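PDB 4ZM4: aminotransferase from Streptomyces pactum, which belongs to the class-III aminotransferases, pyridoxal-phosphate-dependent enzymes of fold type I, and binds pyridoxal-5'-phosphate in a two-subunit assembly. Local coordinates for residues Asp76-Asp81 against Leu325-Ser330; Val144-His149 against Pro231-Leu236; Ala288-Arg293 against Ala305-Val310; Arg401-Ala406 against Val411-Asn416. The protein carries 1 engineered substitution. All blocks are in the same frame, centred on the assembly; numbering follows the deposited sequence.

Contact 1 of 4, residues Asp76-Asp81 against Leu325-Ser330; sequences DREVLD and LGKIRS
A small salt-bridge network at the surface joins D76 and E78 to K327. One lysine amine serves two carboxylates. NZ of K327 donates to OD1 of D76 at 2.8 Å. The bond uses the syn lone pair of OD1, on the side of the second carboxylate oxygen. That oxygen, D76 OD2, is also 2.8 Å from NZ of K327, so the amine sits in front of the whole carboxylate. The same NZ of K327 donates to OE1 of E78 at 2.7 Å. Here the approach is different. The amine meets OE1 from above the carboxylate plane, 39° out of it. D76 and K327 come at each other from opposite directions, while E78 crosses the lysine at about a right angle. K327 can reach both acids because its chain is fully extended, starting with CG anti to the backbone N (chi1 177°). D76 is the N-cap residue of helix 77-89, but its side chain does no capping. The two acids would be expected to favour the charged form of the lysine. F72 adds a cation-pi contact to K327. The network links the first turn of helix 77-89 to the last turn of helix 315-329. On the same helix as K327, L325 packs on I107 and L110 of helix 98-110. On the helix 77-89 side, R77 and L80 pack on A88 and A84 of the second subunit.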
loop_
_atom_site.group_PDB
_atom_site.type_symbol
_atom_site.label_atom_id
_atom_site.label_comp_id
_atom_site.label_asym_id
_atom_site.label_seq_id
_atom_site.Cartn_x
_atom_site.Cartn_y
_atom_site.Cartn_z
ATOM N N ASP B 76 9.246 -17.429 9.060
ATOM C CA ASP B 76 10.180 -18.167 8.200
ATOM C C ASP B 76 11.532 -17.489 8.325
ATOM O O ASP B 76 11.709 -16.379 7.810
ATOM C CB ASP B 76 9.661 -18.159 6.744
ATOM C CG ASP B 76 10.435 -19.098 5.810
ATOM O OD1 ASP B 76 10.170 -19.081 4.591
ATOM O OD2 ASP B 76 11.306 -19.859 6.257
ATOM N N ARG B 77 12.484 -18.137 8.997
ATOM C CA ARG B 77 13.779 -17.521 9.301
ATOM C C ARG B 77 14.639 -17.181 8.075
ATOM O O ARG B 77 15.289 -16.132 8.036
ATOM C CB ARG B 77 14.559 -18.351 10.336
ATOM C CG ARG B 77 14.058 -18.097 11.763
ATOM C CD ARG B 77 14.893 -18.754 12.875
ATOM N NE ARG B 77 16.109 -17.984 13.197
ATOM C CZ ARG B 77 16.134 -16.841 13.894
ATOM N NH1 ARG B 77 15.010 -16.271 14.338
ATOM N NH2 ARG B 77 17.298 -16.247 14.132
ATOM N N GLU B 78 14.623 -18.043 7.073
ATOM C CA GLU B 78 15.349 -17.801 5.837
ATOM C C GLU B 78 14.957 -16.500 5.181
ATOM O O GLU B 78 15.733 -15.943 4.414
ATOM C CB GLU B 78 15.135 -18.946 4.846
ATOM C CG GLU B 78 15.797 -20.244 5.258
ATOM C CD GLU B 78 15.352 -21.400 4.401
ATOM O OE1 GLU B 78 14.206 -21.868 4.600
ATOM O OE2 GLU B 78 16.135 -21.849 3.528
ATOM N N VAL B 79 13.764 -16.013 5.476
ATOM C CA VAL B 79 13.301 -14.749 4.941
ATOM C C VAL B 79 13.375 -13.614 5.974
ATOM O O VAL B 79 13.724 -12.495 5.616
ATOM C CB VAL B 79 11.871 -14.923 4.361
ATOM C CG1 VAL B 79 11.282 -13.609 3.862
ATOM C CG2 VAL B 79 11.890 -15.963 3.230
ATOM N N LEU B 80 13.004 -13.870 7.226
ATOM C CA LEU B 80 13.270 -12.905 8.328
ATOM C C LEU B 80 14.676 -12.383 8.215
ATOM O O LEU B 80 14.884 -11.179 8.168
ATOM C CB LEU B 80 13.085 -13.537 9.741
ATOM C CG LEU B 80 14.090 -13.305 10.929
ATOM C CD1 LEU B 80 14.070 -11.918 11.580
ATOM C CD2 LEU B 80 13.905 -14.332 12.030
ATOM N N ASP B 81 15.639 -13.301 8.194
ATOM C CA ASP B 81 17.043 -12.945 8.327
ATOM C C ASP B 81 17.509 -12.040 7.216
ATOM O O ASP B 81 18.265 -11.106 7.453
ATOM C CB ASP B 81 17.929 -14.196 8.340
ATOM C CG ASP B 81 17.786 -15.015 9.617
ATOM O OD1 ASP B 81 17.203 -14.517 10.614
ATOM O OD2 ASP B 81 18.288 -16.162 9.616
ATOM N N LEU B 325 11.526 -15.581 -3.319
ATOM C CA LEU B 325 11.526 -16.212 -4.638
ATOM C C LEU B 325 12.817 -17.032 -4.848
ATOM O O LEU B 325 12.781 -18.057 -5.524
ATOM C CB LEU B 325 11.325 -15.186 -5.742
ATOM C CG LEU B 325 9.994 -14.429 -5.788
ATOM C CD1 LEU B 325 9.851 -13.604 -7.055
ATOM C CD2 LEU B 325 8.820 -15.382 -5.662
ATOM N N GLY B 326 13.931 -16.594 -4.255
ATOM C CA GLY B 326 15.158 -17.381 -4.226
ATOM C C GLY B 326 14.975 -18.711 -3.550
ATOM O O GLY B 326 15.329 -19.760 -4.108
ATOM N N LYS B 327 14.345 -18.690 -2.384
ATOM C CA LYS B 327 13.989 -19.935 -1.684
ATOM C C LYS B 327 13.094 -20.874 -2.504
ATOM O O LYS B 327 13.386 -22.077 -2.603
ATOM C CB LYS B 327 13.293 -19.641 -0.362
ATOM C CG LYS B 327 12.825 -20.869 0.379
ATOM C CD LYS B 327 12.517 -20.559 1.829
ATOM C CE LYS B 327 11.947 -21.769 2.529
ATOM N NZ LYS B 327 11.581 -21.408 3.927
ATOM N N ILE B 328 12.015 -20.335 -3.072
ATOM C CA ILE B 328 11.084 -21.145 -3.891
ATOM C C ILE B 328 11.793 -21.785 -5.113
ATOM O O ILE B 328 11.589 -22.959 -5.450
ATOM C CB ILE B 328 9.905 -20.295 -4.387
ATOM C CG1 ILE B 328 8.976 -19.954 -3.222
ATOM C CG2 ILE B 328 9.135 -21.012 -5.501
ATOM C CD1 ILE B 328 7.906 -18.932 -3.570
ATOM N N ARG B 329 12.629 -20.983 -5.754
ATOM C CA ARG B 329 13.396 -21.426 -6.916
ATOM C C ARG B 329 14.325 -22.584 -6.565
ATOM O O ARG B 329 14.505 -23.494 -7.372
ATOM C CB ARG B 329 14.200 -20.256 -7.452
ATOM C CG ARG B 329 15.025 -20.524 -8.708
ATOM C CD ARG B 329 16.062 -19.398 -8.657
ATOM N NE ARG B 329 16.723 -18.809 -9.782
ATOM C CZ ARG B 329 17.727 -17.936 -9.670
ATOM N NH1 ARG B 329 18.238 -17.632 -8.487
ATOM N NH2 ARG B 329 18.272 -17.399 -10.778
ATOM N N SER B 330 14.874 -22.565 -5.355
ATOM C CA SER B 330 15.826 -23.585 -4.928
ATOM C C SER B 330 15.161 -24.903 -4.558
ATOM O O SER B 330 15.831 -25.867 -4.251
ATOM C CB SER B 330 16.654 -23.056 -3.747
ATOM O OG SER B 330 15.866 -22.950 -2.577
#

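Contact 2 of 4, residues Val144-His149 against Pro231-Leu236; sequences VTFEGH and PGFLQL
F233 and F146 alone make this buried contact, a van der Waals pair of apolar rings. The second segment leads up to it through G232, which has a positive phi and sits at the N-cap of helix 233-244. F233 follows as the first helical residue. Its CG lies anti to the backbone N (chi1 -166°), and the ring reaches out from the helix start toward the sheet. CZ of F233 comes within 3.9 Å of CE1 of F146. CE1 lies at the edge of the F233 ring, in its plane. The F146 ring is met obliquely. The planes stand at 68° and the ring centroids are 5.9 Å apart. The two side chains come from opposite directions. Within 144-149, CB of F146 lies over one face of the H149 ring, toward its rim. Further along, L236 closes the first helical turn with a bond from its N to O of G232, 2.9 Å long. Strand 142-146 belongs to the seven-stranded sheet of the fold type I large domain, between strands 212-217 and 190-193. F146 also packs on V215, V217 and L193 of those strands. F233 also meets the W195 ring, and L201 of helix 198-208 packs on it.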
loop_
_atom_site.group_PDB
_atom_site.type_symbol
_atom_site.label_atom_id
_atom_site.label_comp_id
_atom_site.label_asym_id
_atom_site.label_seq_id
_atom_site.Cartn_x
_atom_site.Cartn_y
_atom_site.Cartn_z
ATOM N N VAL B 144 -13.667 -4.794 -17.779
ATOM C CA VAL B 144 -14.578 -5.893 -17.495
ATOM C C VAL B 144 -14.099 -6.661 -16.260
ATOM O O VAL B 144 -12.893 -6.958 -16.131
ATOM C CB VAL B 144 -14.655 -6.885 -18.667
ATOM C CG1 VAL B 144 -15.473 -8.115 -18.286
ATOM C CG2 VAL B 144 -15.230 -6.212 -19.930
ATOM N N THR B 145 -15.032 -6.934 -15.345
ATOM C CA THR B 145 -14.762 -7.737 -14.161
ATOM C C THR B 145 -15.725 -8.925 -14.102
ATOM O O THR B 145 -16.696 -8.986 -14.862
ATOM C CB THR B 145 -14.959 -6.913 -12.885
ATOM O OG1 THR B 145 -16.309 -6.466 -12.817
ATOM C CG2 THR B 145 -14.068 -5.726 -12.858
ATOM N N PHE B 146 -15.467 -9.855 -13.197
ATOM C CA PHE B 146 -16.411 -10.947 -12.956
ATOM C C PHE B 146 -16.933 -10.893 -11.526
ATOM O O PHE B 146 -16.208 -10.565 -10.595
ATOM C CB PHE B 146 -15.766 -12.313 -13.261
ATOM C CG PHE B 146 -15.388 -12.487 -14.707
ATOM C CD1 PHE B 146 -16.288 -13.015 -15.618
ATOM C CD2 PHE B 146 -14.115 -12.139 -15.157
ATOM C CE1 PHE B 146 -15.927 -13.216 -16.939
ATOM C CE2 PHE B 146 -13.763 -12.308 -16.505
ATOM C CZ PHE B 146 -14.673 -12.863 -17.391
ATOM N N GLU B 147 -18.171 -11.321 -11.346
ATOM C CA GLU B 147 -18.819 -11.281 -10.058
ATOM C C GLU B 147 -18.146 -12.181 -9.042
ATOM O O GLU B 147 -17.941 -13.389 -9.271
ATOM C CB GLU B 147 -20.286 -11.681 -10.175
ATOM C CG GLU B 147 -21.048 -11.361 -8.893
ATOM C CD GLU B 147 -22.508 -11.703 -8.980
ATOM O OE1 GLU B 147 -22.829 -12.749 -9.575
ATOM O OE2 GLU B 147 -23.319 -10.935 -8.438
ATOM N N GLY B 148 -17.835 -11.579 -7.894
ATOM C CA GLY B 148 -17.138 -12.262 -6.792
ATOM C C GLY B 148 -15.622 -12.119 -6.864
ATOM O O GLY B 148 -14.947 -12.403 -5.900
ATOM N N HIS B 149 -15.104 -11.683 -8.013
ATOM C CA HIS B 149 -13.679 -11.517 -8.206
ATOM C C HIS B 149 -13.263 -10.190 -7.574
ATOM O O HIS B 149 -13.862 -9.169 -7.816
ATOM C CB HIS B 149 -13.297 -11.537 -9.689
ATOM C CG HIS B 149 -13.472 -12.881 -10.333
ATOM N ND1 HIS B 149 -12.479 -13.515 -11.034
ATOM C CD2 HIS B 149 -14.537 -13.719 -10.369
ATOM C CE1 HIS B 149 -12.910 -14.685 -11.469
ATOM N NE2 HIS B 149 -14.158 -14.834 -11.080
ATOM N N PRO B 231 -13.217 -25.746 -17.992
ATOM C CA PRO B 231 -12.423 -26.138 -19.170
ATOM C C PRO B 231 -12.637 -25.186 -20.345
ATOM O O PRO B 231 -13.780 -24.940 -20.741
ATOM C CB PRO B 231 -12.961 -27.534 -19.513
ATOM C CG PRO B 231 -13.492 -28.077 -18.216
ATOM C CD PRO B 231 -14.013 -26.873 -17.455
ATOM N N GLY B 232 -11.543 -24.622 -20.852
ATOM C CA GLY B 232 -11.569 -23.708 -22.001
ATOM C C GLY B 232 -11.895 -22.233 -21.744
ATOM O O GLY B 232 -11.856 -21.425 -22.685
ATOM N N PHE B 233 -12.248 -21.870 -20.502
ATOM C CA PHE B 233 -12.697 -20.515 -20.248
ATOM C C PHE B 233 -11.574 -19.498 -20.345
ATOM O O PHE B 233 -11.726 -18.466 -21.003
ATOM C CB PHE B 233 -13.411 -20.399 -18.920
ATOM C CG PHE B 233 -14.175 -19.131 -18.776
ATOM C CD1 PHE B 233 -15.343 -18.938 -19.491
ATOM C CD2 PHE B 233 -13.723 -18.114 -17.937
ATOM C CE1 PHE B 233 -16.088 -17.769 -19.331
ATOM C CE2 PHE B 233 -14.439 -16.942 -17.803
ATOM C CZ PHE B 233 -15.622 -16.768 -18.491
ATOM N N LEU B 234 -10.445 -19.761 -19.709
ATOM C CA LEU B 234 -9.297 -18.861 -19.834
ATOM C C LEU B 234 -8.820 -18.776 -21.277
ATOM O O LEU B 234 -8.401 -17.708 -21.738
ATOM C CB LEU B 234 -8.148 -19.284 -18.924
ATOM C CG LEU B 234 -8.462 -19.242 -17.431
ATOM C CD1 LEU B 234 -7.240 -19.713 -16.647
ATOM C CD2 LEU B 234 -8.887 -17.839 -16.992
ATOM N N GLN B 235 -8.861 -19.891 -21.995
ATOM C CA GLN B 235 -8.427 -19.915 -23.384
ATOM C C GLN B 235 -9.330 -18.954 -24.161
ATOM O O GLN B 235 -8.856 -18.173 -24.996
ATOM C CB GLN B 235 -8.496 -21.343 -23.959
ATOM C CG GLN B 235 -7.457 -22.303 -23.368
ATOM C CD GLN B 235 -7.722 -22.750 -21.923
ATOM O OE1 GLN B 235 -8.782 -22.461 -21.324
ATOM N NE2 GLN B 235 -6.785 -23.508 -21.378
ATOM N N LEU B 236 -10.626 -19.044 -23.884
ATOM C CA LEU B 236 -11.619 -18.230 -24.547
ATOM C C LEU B 236 -11.373 -16.762 -24.273
ATOM O O LEU B 236 -11.499 -15.933 -25.186
ATOM C CB LEU B 236 -13.034 -18.624 -24.103
ATOM C CG LEU B 236 -14.186 -17.808 -24.711
ATOM C CD1 LEU B 236 -14.223 -17.918 -26.226
ATOM C CD2 LEU B 236 -15.523 -18.252 -24.120
#

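Contact 3 of 4, residues Ala288-Arg293 against Ala305-Val310; sequences AAFGGR and AHHAGV. With PLP (pyridoxal-5'-phosphate), chain G.
F290 holds CG between its backbone N and carbonyl carbon (chi1 67°), the crowded position, which turns its ring toward H307. H307 places CG anti to the backbone N (chi1 -180°) and presents a ring face in return. The result is an edge-to-face pair. CE1 of F290 lies 4.1 Å above the plane of the H307 imidazole, over its centre. The nearest single atom to it is CG of H307, at 4.2 Å from F290 CE1. The ring planes are 89° apart and the centroids 5.5 Å. Both imidazole nitrogens have partners outside the pair: ND1 is hydrogen-bonded to S129 OG and NE2 to F119 O, which fixes the rotation of the ring that F290 points at. Three residues on, the same loop reaches pyridoxal-5'-phosphate. N of V310 donates to O3P of pyridoxal-5'-phosphate at 2.8 Å, almost in a straight line. CA of G309 is 3.5 Å from O3P of pyridoxal-5'-phosphate. Pyridoxal-5'-phosphate is also hydrogen-bonded to G123, T124 and N223 of the second subunit, so the loop completes a pyridoxal-5'-phosphate site across the dimer interface. Strand 288-292 runs between strands 116-120 and 274-277 of the seven-stranded sheet, where helix 123-138 covers F290 through S129, A130 and L133, and helix 298-301 adds L300.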
loop_
_atom_site.group_PDB
_atom_site.type_symbol
_atom_site.label_atom_id
_atom_site.label_comp_id
_atom_site.label_asym_id
_atom_site.label_seq_id
_atom_site.Cartn_x
_atom_site.Cartn_y
_atom_site.Cartn_z
ATOM N N ALA B 288 3.942 -5.685 -3.618
ATOM C CA ALA B 288 3.186 -6.172 -4.752
ATOM C C ALA B 288 3.900 -5.709 -6.019
ATOM O O ALA B 288 4.844 -4.928 -5.954
ATOM C CB ALA B 288 1.777 -5.606 -4.739
ATOM N N ALA B 289 3.469 -6.225 -7.156
ATOM C CA ALA B 289 4.028 -5.828 -8.440
ATOM C C ALA B 289 2.994 -6.039 -9.526
ATOM O O ALA B 289 2.099 -6.877 -9.402
ATOM C CB ALA B 289 5.289 -6.660 -8.753
ATOM N N PHE B 290 3.181 -5.358 -10.633
ATOM C CA PHE B 290 2.480 -5.743 -11.846
ATOM C C PHE B 290 3.457 -5.683 -12.988
ATOM O O PHE B 290 4.393 -4.886 -12.966
ATOM C CB PHE B 290 1.217 -4.888 -12.092
ATOM C CG PHE B 290 1.502 -3.468 -12.393
ATOM C CD1 PHE B 290 1.853 -2.596 -11.376
ATOM C CD2 PHE B 290 1.413 -2.989 -13.690
ATOM C CE1 PHE B 290 2.115 -1.274 -11.655
ATOM C CE2 PHE B 290 1.687 -1.667 -13.962
ATOM C CZ PHE B 290 2.019 -0.808 -12.942
ATOM N N GLY B 291 3.254 -6.527 -13.987
ATOM C CA GLY B 291 4.177 -6.565 -15.095
ATOM C C GLY B 291 3.658 -7.355 -16.264
ATOM O O GLY B 291 2.587 -7.943 -16.205
ATOM N N GLY B 292 4.452 -7.368 -17.332
ATOM C CA GLY B 292 4.153 -8.164 -18.525
ATOM C C GLY B 292 5.382 -8.212 -19.431
ATOM O O GLY B 292 6.491 -7.874 -19.001
ATOM N N ARG B 293 5.179 -8.584 -20.693
ATOM C CA ARG B 293 6.264 -8.551 -21.662
ATOM C C ARG B 293 6.555 -7.115 -22.036
ATOM O O ARG B 293 5.767 -6.204 -21.689
ATOM C CB ARG B 293 5.913 -9.384 -22.882
ATOM C CG ARG B 293 5.930 -10.859 -22.559
ATOM C CD ARG B 293 5.660 -11.702 -23.775
ATOM N NE ARG B 293 5.632 -13.135 -23.465
ATOM C CZ ARG B 293 6.699 -13.920 -23.283
ATOM N NH1 ARG B 293 7.944 -13.432 -23.336
ATOM N NH2 ARG B 293 6.512 -15.210 -23.034
ATOM N N ALA B 305 3.439 6.614 -19.002
ATOM C CA ALA B 305 2.357 6.195 -18.107
ATOM C C ALA B 305 2.799 6.312 -16.641
ATOM O O ALA B 305 3.982 6.603 -16.342
ATOM C CB ALA B 305 1.911 4.765 -18.414
ATOM N N HIS B 306 1.849 6.109 -15.735
ATOM C CA HIS B 306 2.063 6.495 -14.358
ATOM C C HIS B 306 2.013 5.346 -13.393
ATOM O O HIS B 306 1.189 4.455 -13.501
ATOM C CB HIS B 306 1.001 7.510 -13.921
ATOM C CG HIS B 306 1.354 8.238 -12.677
ATOM N ND1 HIS B 306 0.872 7.869 -11.439
ATOM C CD2 HIS B 306 2.137 9.325 -12.476
ATOM C CE1 HIS B 306 1.329 8.714 -10.528
ATOM N NE2 HIS B 306 2.112 9.596 -11.134
ATOM N N HIS B 307 2.924 5.412 -12.437
ATOM C CA HIS B 307 2.774 4.703 -11.198
ATOM C C HIS B 307 3.596 5.456 -10.177
ATOM O O HIS B 307 4.545 6.178 -10.539
ATOM C CB HIS B 307 3.235 3.239 -11.332
ATOM C CG HIS B 307 3.086 2.465 -10.058
ATOM N ND1 HIS B 307 1.897 2.414 -9.364
ATOM C CD2 HIS B 307 3.980 1.755 -9.335
ATOM C CE1 HIS B 307 2.056 1.667 -8.295
ATOM N NE2 HIS B 307 3.314 1.276 -8.239
ATOM N N ALA B 308 3.269 5.290 -8.904
ATOM C CA ALA B 308 3.971 6.070 -7.884
ATOM C C ALA B 308 3.920 5.402 -6.519
ATOM O O ALA B 308 3.401 4.295 -6.395
ATOM C CB ALA B 308 3.382 7.487 -7.828
ATOM N N GLY B 309 4.419 6.122 -5.507
ATOM C CA GLY B 309 4.373 5.665 -4.132
ATOM C C GLY B 309 5.783 5.682 -3.585
ATOM O O GLY B 309 6.656 4.969 -4.065
ATOM N N VAL B 310 5.995 6.516 -2.585
ATOM C CA VAL B 310 7.324 6.751 -2.070
ATOM C C VAL B 310 7.984 5.437 -1.621
ATOM O O VAL B 310 9.197 5.294 -1.751
ATOM C CB VAL B 310 7.280 7.807 -0.910
ATOM C CG1 VAL B 310 6.942 7.150 0.417
ATOM C CG2 VAL B 310 8.596 8.529 -0.787
HETATM N N1 PLP G . 0.865 12.936 1.070
HETATM C C2 PLP G . 1.940 13.728 0.964
HETATM C C2A PLP G . 1.869 15.039 1.659
HETATM C C3 PLP G . 3.153 13.293 0.225
HETATM O O3 PLP G . 4.245 14.109 0.138
HETATM C C4 PLP G . 3.151 11.942 -0.419
HETATM C C4A PLP G . 4.308 11.538 -1.274
HETATM O O4A PLP G . 5.124 12.417 -1.685
HETATM C C5 PLP G . 1.877 11.173 -0.216
HETATM C C6 PLP G . 0.813 11.733 0.495
HETATM C C5A PLP G . 1.621 9.796 -0.754
HETATM O O4P PLP G . 2.095 8.755 0.141
HETATM P P PLP G . 2.753 7.472 -0.622
HETATM O O1P PLP G . 1.553 6.949 -1.448
HETATM O O2P PLP G . 3.222 6.540 0.472
HETATM O O3P PLP G . 3.816 7.993 -1.563
#

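Contact 4 of 4, residues Arg401-Ala406 against Val411-Asn416; sequences RLQTLA and VYFHPN
Water 1 is gripped by three backbone atoms, Q403 O, V411 O and F413 N. It donates to O of Q403 at 2.9 Å and to O of V411 at 2.7 Å. It accepts from N of F413 at 3.1 Å. The water bridges a helix-turn-strand unit, in which helix 396-408 turns back into strand 411-412 at the edge of the small four-stranded sheet. A direct bond closes the turn, from N of V411 to O of A406, at 3.0 Å. Q403 adds a side-chain link. Its NE2 donates to O of F413 at 2.8 Å, close to the C=O axis, but the hydrogen bond is bent (136°). The oxygen lies out of the amide plane of Q403. NE2 also has a weak bond to OE1 of Q407. The Q403 chain bends at chi2 (66°), which carries the amide over to the backbone of F413. The F413 ring packs against the helix, touching L402, and W421 meets it from elsewhere in the chain. CB of Q403 is 3.1 Å from CE1 of F413, a doubtful spacing. CG of Q403 lies alongside P415, 3.4 Å from its CB, and CB of A406 is 3.6 Å from CE2 of F413.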
loop_
_atom_site.group_PDB
_atom_site.type_symbol
_atom_site.label_atom_id
_atom_site.label_comp_id
_atom_site.label_asym_id
_atom_site.label_seq_id
_atom_site.Cartn_x
_atom_site.Cartn_y
_atom_site.Cartn_z
ATOM N N ARG B 401 -21.252 -21.073 12.910
ATOM C CA ARG B 401 -21.368 -21.729 14.210
ATOM C C ARG B 401 -20.269 -22.756 14.329
ATOM O O ARG B 401 -19.544 -22.792 15.333
ATOM C CB ARG B 401 -22.755 -22.357 14.345
ATOM C CG ARG B 401 -23.188 -22.726 15.752
ATOM C CD ARG B 401 -24.663 -22.461 15.964
ATOM N NE ARG B 401 -25.608 -23.048 15.042
ATOM C CZ ARG B 401 -25.963 -24.319 14.992
ATOM N NH1 ARG B 401 -25.348 -25.237 15.742
ATOM N NH2 ARG B 401 -26.901 -24.684 14.151
ATOM N N LEU B 402 -20.041 -23.501 13.249
ATOM C CA LEU B 402 -18.901 -24.435 13.174
ATOM C C LEU B 402 -17.542 -23.782 13.431
ATOM O O LEU B 402 -16.694 -24.378 14.098
ATOM C CB LEU B 402 -18.868 -25.142 11.821
ATOM C CG LEU B 402 -17.842 -26.254 11.663
ATOM C CD1 LEU B 402 -18.213 -27.433 12.555
ATOM C CD2 LEU B 402 -17.735 -26.690 10.209
ATOM N N GLN B 403 -17.307 -22.575 12.931
ATOM C CA GLN B 403 -15.974 -22.001 13.116
ATOM C C GLN B 403 -15.727 -21.492 14.541
ATOM O O GLN B 403 -14.607 -21.594 15.019
ATOM C CB GLN B 403 -15.575 -20.960 12.021
ATOM C CG GLN B 403 -15.700 -19.487 12.339
ATOM C CD GLN B 403 -14.780 -18.923 13.406
ATOM O OE1 GLN B 403 -15.264 -18.295 14.313
ATOM N NE2 GLN B 403 -13.490 -19.050 13.249
ATOM N N THR B 404 -16.752 -20.968 15.222
ATOM C CA THR B 404 -16.645 -20.678 16.688
ATOM C C THR B 404 -16.243 -21.934 17.446
ATOM O O THR B 404 -15.378 -21.894 18.324
ATOM C CB THR B 404 -17.976 -20.135 17.264
ATOM O OG1 THR B 404 -18.264 -18.852 16.704
ATOM C CG2 THR B 404 -17.938 -20.009 18.771
ATOM N N LEU B 405 -16.871 -23.063 17.102
ATOM C CA LEU B 405 -16.617 -24.320 17.805
ATOM C C LEU B 405 -15.214 -24.805 17.525
ATOM O O LEU B 405 -14.510 -25.254 18.431
ATOM C CB LEU B 405 -17.660 -25.376 17.411
ATOM C CG LEU B 405 -19.070 -25.161 18.008
ATOM C CD1 LEU B 405 -20.135 -25.917 17.222
ATOM C CD2 LEU B 405 -19.088 -25.548 19.484
ATOM N N ALA B 406 -14.813 -24.722 16.258
ATOM C CA ALA B 406 -13.459 -25.120 15.839
ATOM C C ALA B 406 -12.410 -24.262 16.509
ATOM O O ALA B 406 -11.418 -24.771 16.996
ATOM C CB ALA B 406 -13.324 -25.029 14.315
ATOM N N VAL B 411 -8.515 -24.557 16.369
ATOM C CA VAL B 411 -8.322 -24.464 14.910
ATOM C C VAL B 411 -9.049 -23.206 14.421
ATOM O O VAL B 411 -10.253 -23.075 14.630
ATOM C CB VAL B 411 -8.874 -25.712 14.199
ATOM C CG1 VAL B 411 -8.823 -25.568 12.669
ATOM C CG2 VAL B 411 -8.105 -26.950 14.637
ATOM N N TYR B 412 -8.320 -22.297 13.767
ATOM C CA TYR B 412 -8.921 -21.108 13.204
ATOM C C TYR B 412 -9.035 -21.187 11.690
ATOM O O TYR B 412 -8.030 -21.331 10.998
ATOM C CB TYR B 412 -8.139 -19.847 13.577
ATOM C CG TYR B 412 -8.724 -18.598 12.972
ATOM C CD1 TYR B 412 -9.864 -18.025 13.490
ATOM C CD2 TYR B 412 -8.164 -18.010 11.836
ATOM C CE1 TYR B 412 -10.441 -16.889 12.931
ATOM C CE2 TYR B 412 -8.736 -16.872 11.258
ATOM C CZ TYR B 412 -9.873 -16.318 11.816
ATOM O OH TYR B 412 -10.436 -15.186 11.268
ATOM N N PHE B 413 -10.261 -21.004 11.189
ATOM C CA PHE B 413 -10.494 -20.605 9.819
ATOM C C PHE B 413 -11.498 -19.431 9.807
ATOM O O PHE B 413 -12.138 -19.198 10.803
ATOM C CB PHE B 413 -10.956 -21.794 8.960
ATOM C CG PHE B 413 -12.128 -22.537 9.511
ATOM C CD1 PHE B 413 -13.406 -22.132 9.209
ATOM C CD2 PHE B 413 -11.960 -23.625 10.330
ATOM C CE1 PHE B 413 -14.495 -22.800 9.722
ATOM C CE2 PHE B 413 -13.046 -24.309 10.834
ATOM C CZ PHE B 413 -14.322 -23.902 10.529
ATOM N N HIS B 414 -11.631 -18.724 8.677
ATOM C CA HIS B 414 -12.556 -17.583 8.560
ATOM C C HIS B 414 -14.022 -18.082 8.641
ATOM O O HIS B 414 -14.356 -19.093 8.041
ATOM C CB HIS B 414 -12.333 -16.846 7.246
ATOM C CG HIS B 414 -12.963 -15.491 7.185
ATOM N ND1 HIS B 414 -14.324 -15.294 7.096
ATOM C CD2 HIS B 414 -12.407 -14.258 7.146
ATOM C CE1 HIS B 414 -14.587 -14.007 7.051
ATOM N NE2 HIS B 414 -13.440 -13.355 7.051
ATOM N N PRO B 415 -14.884 -17.368 9.377
ATOM C CA PRO B 415 -16.270 -17.808 9.566
ATOM C C PRO B 415 -17.154 -17.839 8.333
ATOM O O PRO B 415 -18.176 -18.538 8.357
ATOM C CB PRO B 415 -16.857 -16.799 10.559
ATOM C CG PRO B 415 -15.819 -15.765 10.779
ATOM C CD PRO B 415 -14.507 -16.292 10.308
ATOM N N ASN B 416 -16.803 -17.076 7.307
ATOM C CA ASN B 416 -17.525 -17.073 6.070
ATOM C C ASN B 416 -17.071 -18.280 5.252
ATOM O O ASN B 416 -15.895 -18.441 4.949
ATOM C CB ASN B 416 -17.277 -15.769 5.313
ATOM C CG ASN B 416 -18.117 -15.645 4.063
ATOM O OD1 ASN B 416 -18.599 -16.636 3.499
ATOM N ND2 ASN B 416 -18.313 -14.433 3.626
HETATM O O HOH W 1 -12.240 -21.704 13.410
#

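How the contacts relate
Contact 1 is the surface contact of the set and relies on charge. Contacts 2, 3 and 4 are buried. Contacts 2 and 3 both reach the seven-stranded sheet, on different strands, and each rests on one aromatic pair, oblique in contact 2 and edge-to-face in contact 3. Contact 4 belongs to the smaller four-stranded sheet. It has the most buried area and mixes backbone bonds, a water and apolar contacts. It joins segments close in sequence, whereas contact 1 joins segments 244 residues apart. Contacts 1, 3 and 4 touch the second subunit, but contact 3 alone holds pyridoxal-5'-phosphate. Contacts 3 and 4 are the most distant pair, with centres about 37 Å apart.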